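Local atomic coordinates of hypothetical protein (Aquifex aeolicus, PDB entry 2HEK), a protein that is of unknown function but binds zinc and guanosine diphosphate and may act as a dGTPase. Residues D183-I186 / S187-R190. Numbering follows the deposited sequence.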
ATOM      1  N   ASP A 183       6.644 -10.279  -7.337  1.00 35.26           N
ATOM      2  CA  ASP A 183       5.716 -11.326  -7.762  1.00 36.03           C
ATOM      3  C   ASP A 183       5.635 -11.406  -9.288  1.00 33.24           C
ATOM      4  O   ASP A 183       5.738 -12.486  -9.878  1.00 34.20           O
ATOM      5  CB  ASP A 183       4.343 -10.997  -7.201  1.00 46.86           C
ATOM      6  CG  ASP A 183       3.423 -12.167  -7.206  1.00 56.05           C
ATOM      7  OD1 ASP A 183       2.790 -12.432  -8.277  1.00 61.26           O
ATOM      8  OD2 ASP A 183       3.309 -12.800  -6.118  1.00 61.52           O
ATOM      9  N   ARG A 184       5.464 -10.256  -9.926  1.00 26.92           N
ATOM     10  CA  ARG A 184       5.497 -10.151 -11.377  1.00 31.72           C
ATOM     11  C   ARG A 184       6.817 -10.636 -11.966  1.00 29.75           C
ATOM     12  O   ARG A 184       6.808 -11.443 -12.896  1.00 30.11           O
ATOM     13  CB  ARG A 184       5.164  -8.709 -11.846  1.00 31.19           C
ATOM     14  CG  ARG A 184       5.208  -8.518 -13.388  1.00 32.68           C
ATOM     15  CD  ARG A 184       4.244  -9.476 -14.138  1.00 34.75           C
ATOM     16  NE  ARG A 184       4.164  -9.088 -15.537  1.00 36.50           N
ATOM     17  CZ  ARG A 184       3.419  -9.694 -16.460  1.00 38.52           C
ATOM     18  NH1 ARG A 184       2.635 -10.717 -16.127  1.00 37.10           N
ATOM     19  NH2 ARG A 184       3.439  -9.243 -17.714  1.00 39.80           N
ATOM     20  N   LEU A 185       7.947 -10.186 -11.421  1.00 31.68           N
ATOM     21  CA  LEU A 185       9.245 -10.611 -11.946  1.00 29.56           C
ATOM     22  C   LEU A 185       9.362 -12.123 -11.853  1.00 29.49           C
ATOM     23  O   LEU A 185       9.687 -12.788 -12.849  1.00 32.69           O
ATOM     24  CB  LEU A 185      10.417  -9.953 -11.183  1.00 30.51           C
ATOM     25  CG  LEU A 185      11.814 -10.311 -11.691  1.00 28.89           C
ATOM     26  CD1 LEU A 185      12.047 -10.080 -13.245  1.00 31.36           C
ATOM     27  CD2 LEU A 185      12.893  -9.611 -10.865  1.00 32.66           C
ATOM     28  N   ILE A 186       9.086 -12.672 -10.677  1.00 27.16           N
ATOM     29  CA  ILE A 186       9.117 -14.141 -10.497  1.00 30.54           C
ATOM     30  C   ILE A 186       8.255 -14.842 -11.572  1.00 33.34           C
ATOM     31  O   ILE A 186       8.706 -15.812 -12.179  1.00 33.58           O
ATOM     32  CB  ILE A 186       8.671 -14.542  -9.085  1.00 31.73           C
ATOM     33  CG1 ILE A 186       9.775 -14.160  -8.081  1.00 31.09           C
ATOM     34  CG2 ILE A 186       8.314 -16.057  -8.987  1.00 33.07           C
ATOM     35  CD1 ILE A 186       9.387 -14.261  -6.630  1.00 33.53           C
ATOM     36  N   SER A 187       7.054 -14.340 -11.844  1.00 34.00           N
ATOM     37  CA  SER A 187       6.161 -15.033 -12.797  1.00 36.06           C
ATOM     38  C   SER A 187       6.687 -15.062 -14.239  1.00 35.82           C
ATOM     39  O   SER A 187       6.300 -15.937 -15.032  1.00 37.78           O
ATOM     40  CB  SER A 187       4.733 -14.450 -12.766  1.00 38.95           C
ATOM     41  OG  SER A 187       4.701 -13.225 -13.475  1.00 40.84           O
ATOM     42  N   THR A 188       7.549 -14.113 -14.585  1.00 32.87           N
ATOM     43  CA  THR A 188       8.108 -14.035 -15.936  1.00 35.00           C
ATOM     44  C   THR A 188       9.462 -14.731 -16.092  1.00 33.01           C
ATOM     45  O   THR A 188      10.073 -14.645 -17.162  1.00 34.29           O
ATOM     46  CB  THR A 188       8.247 -12.571 -16.435  1.00 33.03           C
ATOM     47  OG1 THR A 188       9.218 -11.859 -15.635  1.00 35.20           O
ATOM     48  CG2 THR A 188       6.928 -11.895 -16.370  1.00 35.37           C
ATOM     49  N   LEU A 189       9.932 -15.428 -15.057  1.00 32.03           N
ATOM     50  CA  LEU A 189      11.240 -16.076 -15.140  1.00 31.66           C
ATOM     51  C   LEU A 189      11.034 -17.354 -15.926  1.00 34.44           C
ATOM     52  O   LEU A 189       9.950 -17.922 -15.884  1.00 31.50           O
ATOM     53  CB  LEU A 189      11.833 -16.416 -13.756  1.00 31.47           C
ATOM     54  CG  LEU A 189      12.149 -15.213 -12.838  1.00 31.18           C
ATOM     55  CD1 LEU A 189      12.751 -15.648 -11.483  1.00 29.01           C
ATOM     56  CD2 LEU A 189      13.034 -14.172 -13.577  1.00 30.57           C
ATOM     57  N   ARG A 190      12.067 -17.780 -16.647  1.00 37.11           N
ATOM     58  CA  ARG A 190      12.036 -19.045 -17.396  1.00 37.94           C
ATOM     59  C   ARG A 190      13.380 -19.724 -17.200  1.00 38.21           C
ATOM     60  O   ARG A 190      14.369 -19.052 -16.944  1.00 38.39           O
ATOM     61  CB  ARG A 190      11.855 -18.788 -18.899  1.00 35.94           C
ATOM     62  CG  ARG A 190      10.619 -17.996 -19.281  1.00 37.21           C
ATOM     63  CD  ARG A 190       9.351 -18.803 -19.153  1.00 40.06           C
ATOM     64  NE  ARG A 190       8.195 -18.071 -19.678  1.00 41.52           N
ATOM     65  CZ  ARG A 190       7.370 -17.356 -18.904  1.00 44.18           C
ATOM     66  NH1 ARG A 190       7.578 -17.279 -17.583  1.00 42.22           N
ATOM     67  NH2 ARG A 190       6.344 -16.708 -19.437  1.00 42.79           N
TER
HETATM   68  O   HOH W   1       2.031 -11.925 -13.470  1.00 42.95           O
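The carbonyl oxygen of Leu-185 takes two bonds from Thr-188, one from the hydroxyl OG1 at 3.0 Å and one from the backbone N at 3.1 Å. Both arrive from the same face of the carbonyl plane. With chi1 at 65°, OG1 lies between the backbone N and the carbonyl carbon of Thr-188, which turns it back toward the helix end. Arg-184 O is also gripped twice, by Ser-187 OG at 2.8 Å and by a bent bond from Thr-188 N at 3.2 Å. The one N-H of Thr-188 is thus split between Leu-185 O and Arg-184 O. These bonds finish the short helix 183-187. Thr-188 is the first residue to leave helical geometry, and the chain then enters strand 189-192, which pairs antiparallel with strand 195-199 at the edge of a mixed sheet within this chain. Leu-189 N bonds Ile-186 O at 3.2 Å across the turn, and Leu-189 CD2 packs on Leu-185 CD1. Thr-188 CG2 lies 4.0 Å above the Arg-184 guanidinium plane, offset toward the rim. With an alanine at Thr-188 the hydroxyl and this methyl are gone, and Leu-185 O would probably keep only the bent N-H bond of the two. A water at the guanidinium edge joins Arg-184 NH1 to Ser-187 OG. NH1 also forms a salt bridge with Glu-4 of a neighbouring subunit, and Phe-12 of that subunit adds a cation-pi contact.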